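Local coordinates for putative NADPH:quinone reductase (Bacillus thuringiensis, PDB 3GMS), which probably reduces quinones with NADPH, as a member of the medium-chain dehydrogenase/reductase superfamily that joins a GroES-like domain to a Rossmann-type nucleotide-binding domain, at residues E75-G78 and E84-G87; P92-G97 and Q124-P129; D118-A123 and M299-T304. One frame throughout, in Å; residues are numbered along the deposited sequence. Where two conformers were deposited one is given.

In the fold
All three contacts lie round the GroES-like fold and its junction with helix 127-139. Contact 1 is local and peripheral, its centre about 27 Å from that of the chain, where strand 71-77 turns back toward strand 89-92. Contact 2 follows, deep, about 9 Å from the chain centre and about 19 Å from contact 1, centre to centre. Contacts 2 and 3 alternate along the chain, with centres about 14 Å apart, and probably meet through a hydrogen bond from Gln124 NE2 to Met299 O (3.3 Å). After the parallel six-stranded sheet and helix 277-292, strand 301-306 returns to the mixed sheet that contact 1 also reaches; contact 3 thus joins distant parts of the sequence beside helix 119-122.

Contact 1: E75-G78 and E84-G87; sequences ENVG and ELIG
Ile86 lies along the backbone of Glu75 and Asn76, and its two branches divide the contact. CG2 sits 3.8 Å from Glu75 O, while CG1, anti to the carbonyl carbon of its own residue (chi1 -67°), comes to 4.0 Å from Asn76 CA. Beyond it CD1 lies alongside the amide, 4.1 Å from Asn76 OD1; the two side chains run side by side in the same direction. Asn76 swings CG to the far side from its backbone N (chi1 -152°), and its OD1 accepts from Val77 N at 2.9 Å. That N-H arrives above the carbonyl plane, bent at 136°; Arg83 NH1 is a second donor to the same oxygen, so the amide that Ile86 touches is gripped twice. One residue on, Val77 points toward the returning chain and CG1 rests 4.2 Å from Leu85 CB, the apolar and more buried end of the contact. Glu75 and Asn76 both face Phe36 in a classic beta bulge. The contact thus folds the 3-10 turn and loop that lead to strand 89-92 back over the end of strand 71-77, with Val77 and Leu85 both touching Val35 of the adjacent strand 34-43.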
# COMPACT_ATOMS: atom_id res chain seq x y z
N GLU A 75 17.86 17.82 -0.16
CA GLU A 75 18.78 18.80 0.46
C GLU A 75 20.20 18.66 -0.04
O GLU A 75 20.98 19.65 -0.05
CB GLU A 75 18.83 18.60 1.98
CG GLU A 75 17.54 18.84 2.70
CD GLU A 75 17.30 20.28 3.05
OE1 GLU A 75 17.07 21.10 2.12
OE2 GLU A 75 17.31 20.59 4.26
N ASN A 76 20.58 17.44 -0.39
CA ASN A 76 21.95 17.18 -0.87
C ASN A 76 21.97 15.90 -1.68
O ASN A 76 21.04 15.08 -1.58
CB ASN A 76 22.94 17.10 0.31
CG ASN A 76 24.36 17.51 -0.10
OD1 ASN A 76 24.63 17.81 -1.28
ND2 ASN A 76 25.26 17.51 0.87
N VAL A 77 22.98 15.72 -2.51
CA VAL A 77 23.14 14.51 -3.31
C VAL A 77 24.62 14.11 -3.29
O VAL A 77 25.50 14.95 -3.05
CB VAL A 77 22.64 14.68 -4.77
CG1 VAL A 77 21.12 14.98 -4.82
CG2 VAL A 77 23.44 15.77 -5.54
N GLY A 78 24.89 12.83 -3.52
CA GLY A 78 26.25 12.31 -3.59
C GLY A 78 26.95 12.64 -4.91
O GLY A 78 26.34 13.15 -5.85
N GLU A 84 21.07 19.45 -9.72
CA GLU A 84 19.78 20.09 -10.08
C GLU A 84 18.63 19.51 -9.28
O GLU A 84 17.57 20.11 -9.18
CB GLU A 84 19.41 19.89 -11.55
CG GLU A 84 20.57 19.78 -12.53
CD GLU A 84 21.13 21.12 -12.95
OE1 GLU A 84 21.64 21.20 -14.10
OE2 GLU A 84 21.08 22.08 -12.15
N LEU A 85 18.84 18.31 -8.75
CA LEU A 85 17.86 17.64 -7.93
C LEU A 85 17.66 18.35 -6.60
O LEU A 85 16.60 18.26 -6.01
CB LEU A 85 18.29 16.20 -7.68
CG LEU A 85 17.22 15.11 -7.56
CD1 LEU A 85 16.28 15.04 -8.76
CD2 LEU A 85 17.90 13.75 -7.36
N ILE A 86 18.68 19.06 -6.12
CA ILE A 86 18.55 19.75 -4.84
C ILE A 86 17.40 20.75 -4.88
O ILE A 86 17.26 21.51 -5.83
CB ILE A 86 19.88 20.41 -4.38
CG1 ILE A 86 20.90 19.31 -4.06
CG2 ILE A 86 19.64 21.28 -3.17
CD1 ILE A 86 22.31 19.77 -4.04
N GLY A 87 16.55 20.73 -3.86
CA GLY A 87 15.39 21.62 -3.84
C GLY A 87 14.11 21.00 -4.36
O GLY A 87 13.04 21.55 -4.12

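Contact 2: P92-G97 and Q124-P129; sequences PLRGEG and QMYINP
Tyr126 OH is hydrogen-bonded to Asn272 ND2, and the same oxygen lies 3.9 Å from Arg94 CG, so the phenol end is held beside the aliphatic part of the arginine. The ring itself is met by Leu93, whose CD1 stands over one face, 3.9 Å from the ring centroid and 24° off the normal, a CH-pi contact. This methyl is shifted toward the rim, nearest CG of Tyr126 at 3.6 Å, while the other branch of Leu93, CD2, reaches Tyr126 CD2 at 3.7 Å. Leu93 and Tyr126 run antiparallel alongside each other. Tyr126 sends its ring away from its own backbone N (chi1 178°) and across to Leu93; on the opposite face lies CD1 of Ile127, 3.7 Å above the plane, so the ring is sandwiched between two aliphatic methyls. Arg94 meets the hydroxyl through its CH2 chain alone; the guanidinium lies beyond the ring, engaged in cation-pi contacts with Phe109 and Trp280. The buried contact joins a loop of the GroES-like domain, after strand 89-92, to the approach to helix 127-139, with helix 277-292 packing on Leu93 through Trp280 and Phe284.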
# COMPACT_ATOMS: atom_id res chain seq x y z
N PRO A 92 11.41 9.60 -1.53
CA PRO A 92 12.69 8.86 -1.48
C PRO A 92 12.49 7.37 -1.09
O PRO A 92 12.58 7.00 0.09
CB PRO A 92 13.45 9.61 -0.42
CG PRO A 92 12.40 10.13 0.55
CD PRO A 92 11.15 10.37 -0.28
N LEU A 93 12.19 6.54 -2.08
CA LEU A 93 11.67 5.18 -1.79
C LEU A 93 12.79 4.15 -1.90
O LEU A 93 13.85 4.45 -2.44
CB LEU A 93 10.50 4.86 -2.73
CG LEU A 93 9.38 5.91 -2.79
CD1 LEU A 93 8.30 5.55 -3.82
CD2 LEU A 93 8.73 6.08 -1.39
N ARG A 94 12.55 2.96 -1.35
CA ARG A 94 13.46 1.79 -1.46
C ARG A 94 14.84 2.07 -0.91
O ARG A 94 15.86 1.57 -1.44
CB ARG A 94 13.53 1.31 -2.93
CG ARG A 94 12.18 0.96 -3.50
CD ARG A 94 12.17 0.56 -4.99
NE ARG A 94 13.09 -0.56 -5.29
CZ ARG A 94 13.21 -1.07 -6.51
NH1 ARG A 94 12.44 -0.61 -7.50
NH2 ARG A 94 14.10 -2.03 -6.74
N GLY A 95 14.89 2.88 0.14
CA GLY A 95 16.14 3.20 0.83
C GLY A 95 15.87 3.05 2.31
O GLY A 95 15.33 2.01 2.77
N GLU A 96 16.22 4.07 3.07
CA GLU A 96 16.03 4.04 4.51
C GLU A 96 14.58 4.17 4.92
O GLU A 96 13.74 4.65 4.17
CB GLU A 96 16.82 5.16 5.19
CG GLU A 96 18.31 5.00 4.99
CD GLU A 96 19.08 6.15 5.56
OE1 GLU A 96 18.60 7.30 5.48
OE2 GLU A 96 20.18 5.89 6.10
N GLY A 97 14.31 3.77 6.17
CA GLY A 97 12.99 4.00 6.76
C GLY A 97 12.58 5.44 6.73
O GLY A 97 13.40 6.34 6.93
N GLN A 124 1.01 9.34 -0.31
CA GLN A 124 0.21 8.12 -0.42
C GLN A 124 0.38 7.43 -1.77
O GLN A 124 -0.34 6.44 -2.07
CB GLN A 124 -1.27 8.42 -0.18
CG GLN A 124 -1.62 8.91 1.22
CD GLN A 124 -3.10 9.24 1.28
OE1 GLN A 124 -3.92 8.34 1.35
NE2 GLN A 124 -3.43 10.50 1.12
N MET A 125 1.37 7.89 -2.55
CA MET A 125 1.49 7.48 -3.95
C MET A 125 2.05 6.05 -4.18
O MET A 125 1.84 5.48 -5.25
CB MET A 125 2.36 8.49 -4.72
CG MET A 125 2.43 8.35 -6.29
SD MET A 125 0.91 8.93 -7.14
CE MET A 125 0.91 10.62 -6.65
N TYR A 126 2.75 5.51 -3.19
CA TYR A 126 3.54 4.30 -3.40
C TYR A 126 2.79 3.02 -3.08
O TYR A 126 2.35 2.32 -3.95
CB TYR A 126 4.83 4.41 -2.59
CG TYR A 126 5.78 3.21 -2.61
CD1 TYR A 126 5.87 2.33 -3.72
CD2 TYR A 126 6.66 3.03 -1.54
CE1 TYR A 126 6.78 1.27 -3.71
CE2 TYR A 126 7.58 1.99 -1.52
CZ TYR A 126 7.63 1.11 -2.61
OH TYR A 126 8.54 0.07 -2.59
N ILE A 127 2.61 2.71 -1.81
CA ILE A 127 2.27 1.34 -1.47
C ILE A 127 0.92 0.85 -2.03
O ILE A 127 0.89 -0.16 -2.72
CB ILE A 127 2.33 1.13 0.09
CG1 ILE A 127 3.78 1.28 0.59
CG2 ILE A 127 1.84 -0.27 0.45
CD1 ILE A 127 4.72 0.21 0.08
N ASN A 128 -0.16 1.54 -1.70
CA ASN A 128 -1.48 1.14 -2.18
C ASN A 128 -1.69 1.33 -3.71
O ASN A 128 -2.20 0.38 -4.35
CB ASN A 128 -2.58 1.76 -1.32
CG ASN A 128 -2.52 1.25 0.09
OD1 ASN A 128 -2.31 0.05 0.28
ND2 ASN A 128 -2.64 2.12 1.09
N PRO A 129 -1.30 2.49 -4.29
CA PRO A 129 -1.52 2.68 -5.72
C PRO A 129 -0.67 1.75 -6.55
O PRO A 129 -1.19 1.14 -7.50
CB PRO A 129 -1.16 4.16 -5.97
CG PRO A 129 -1.38 4.80 -4.66
CD PRO A 129 -0.89 3.76 -3.66

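Contact 3: D118-A123 and M299-T304; sequences DDFTAA and MKVHST
Val301 and Thr304 meet Phe120, which projects from the short helix 119-122, N-capped by Asp118, toward strand 301-306, which runs parallel to strand 326-330 in the mixed sheet that includes the GroES-like strands. Met299 opens the second segment; its carbonyl probably accepts from the Gln124 amide that also holds Phe120 O, so one side chain ties both segments together. Lys300 then pairs its backbone with Lys326 of strand 326-330. At Val301, CG2 comes obliquely to the ring, 3.9 Å from Phe120 CD1 and 4.1 Å from Phe120 CB, so the methyl spans the root of the side chain and the near part of the ring. His302 and Ser303 join side chain to side chain: His302 ND1 and Ser303 OG are 2.8 Å apart, with the hydroxyl in the plane of the imidazole at its edge. Thr304 returns to the contact, its methyl CG2 3.8 Å from Phe120 CE1, crossing the phenylalanine at about a right angle. Phe120 places its ring there with CG anti to the carbonyl carbon (chi1 -67°), and Phe328 of strand 326-330 meets that ring edge-to-face. In the cap, Asp118 OD1 accepts from Thr121 N at 2.9 Å, above the carboxylate plane, and more weakly from Phe120 N, while Thr121 OG1 donates to Asp118 OD2 at 2.7 Å, on the syn side but 32° out of the carboxylate plane.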
# COMPACT_ATOMS: atom_id res chain seq x y z
N ASP A 118 -0.31 17.86 -4.03
CA ASP A 118 -0.03 18.31 -2.65
C ASP A 118 0.75 17.22 -1.88
O ASP A 118 0.78 16.05 -2.31
CB ASP A 118 -1.33 18.66 -1.90
CG ASP A 118 -2.16 17.42 -1.57
OD1 ASP A 118 -1.91 16.78 -0.52
OD2 ASP A 118 -3.06 17.10 -2.34
N ASP A 119 1.40 17.61 -0.78
CA ASP A 119 2.24 16.68 0.02
C ASP A 119 1.46 15.45 0.52
O ASP A 119 2.00 14.35 0.59
CB ASP A 119 2.78 17.36 1.28
CG ASP A 119 3.70 18.53 0.99
OD1 ASP A 119 4.30 18.61 -0.10
OD2 ASP A 119 3.80 19.39 1.87
N PHE A 120 0.20 15.63 0.92
CA PHE A 120 -0.53 14.50 1.52
C PHE A 120 -0.99 13.47 0.49
O PHE A 120 -0.96 12.25 0.73
CB PHE A 120 -1.68 15.01 2.39
CG PHE A 120 -1.19 15.74 3.59
CD1 PHE A 120 -1.01 15.07 4.80
CD2 PHE A 120 -0.88 17.12 3.50
CE1 PHE A 120 -0.52 15.76 5.95
CE2 PHE A 120 -0.42 17.82 4.63
CZ PHE A 120 -0.24 17.13 5.86
N THR A 121 -1.31 13.95 -0.70
CA THR A 121 -1.56 13.07 -1.82
C THR A 121 -0.27 12.36 -2.21
O THR A 121 -0.24 11.14 -2.38
CB THR A 121 -2.16 13.90 -2.99
OG1 THR A 121 -3.40 14.44 -2.55
CG2 THR A 121 -2.41 12.99 -4.21
N ALA A 122 0.83 13.13 -2.37
CA ALA A 122 2.10 12.54 -2.73
C ALA A 122 2.57 11.47 -1.73
O ALA A 122 3.11 10.42 -2.10
CB ALA A 122 3.19 13.65 -2.85
N ALA A 123 2.31 11.73 -0.46
CA ALA A 123 2.75 10.84 0.59
C ALA A 123 2.03 9.46 0.55
O ALA A 123 2.36 8.56 1.34
CB ALA A 123 2.53 11.54 1.96
N MET A 299 -7.03 8.79 -0.07
CA MET A 299 -7.83 9.00 1.13
C MET A 299 -7.69 10.42 1.70
O MET A 299 -6.65 11.04 1.61
CB MET A 299 -7.50 7.97 2.21
CG MET A 299 -7.52 6.53 1.74
SD MET A 299 -9.19 5.84 1.57
CE MET A 299 -9.96 6.43 3.07
N LYS A 300 -8.76 10.93 2.28
CA LYS A 300 -8.69 12.25 2.92
C LYS A 300 -7.82 12.14 4.20
O LYS A 300 -7.55 11.04 4.71
CB LYS A 300 -10.10 12.74 3.25
CG LYS A 300 -10.92 11.67 3.93
CD LYS A 300 -12.41 11.97 3.90
CE LYS A 300 -13.13 11.19 4.98
NZ LYS A 300 -14.55 11.58 4.98
N VAL A 301 -7.33 13.27 4.70
CA VAL A 301 -6.57 13.25 5.92
C VAL A 301 -7.45 13.05 7.16
O VAL A 301 -8.36 13.86 7.41
CB VAL A 301 -5.79 14.58 6.08
CG1 VAL A 301 -4.89 14.52 7.29
CG2 VAL A 301 -4.93 14.84 4.82
N HIS A 302 -7.15 12.01 7.94
CA HIS A 302 -7.77 11.80 9.27
C HIS A 302 -7.21 12.75 10.33
O HIS A 302 -7.96 13.48 10.99
CB HIS A 302 -7.59 10.33 9.73
CG HIS A 302 -8.20 10.02 11.08
ND1 HIS A 302 -7.57 10.30 12.27
CD2 HIS A 302 -9.38 9.42 11.40
CE1 HIS A 302 -8.34 9.90 13.28
NE2 HIS A 302 -9.44 9.36 12.78
N SER A 303 -5.89 12.74 10.51
CA SER A 303 -5.25 13.55 11.53
C SER A 303 -3.76 13.56 11.25
O SER A 303 -3.29 12.74 10.44
CB SER A 303 -5.55 13.01 12.96
OG SER A 303 -5.26 11.62 13.14
N THR A 304 -3.06 14.49 11.89
CA THR A 304 -1.64 14.75 11.68
C THR A 304 -0.89 14.89 13.02
O THR A 304 -1.43 15.51 13.99
CB THR A 304 -1.43 16.02 10.83
OG1 THR A 304 -2.06 17.17 11.47
CG2 THR A 304 -2.03 15.83 9.43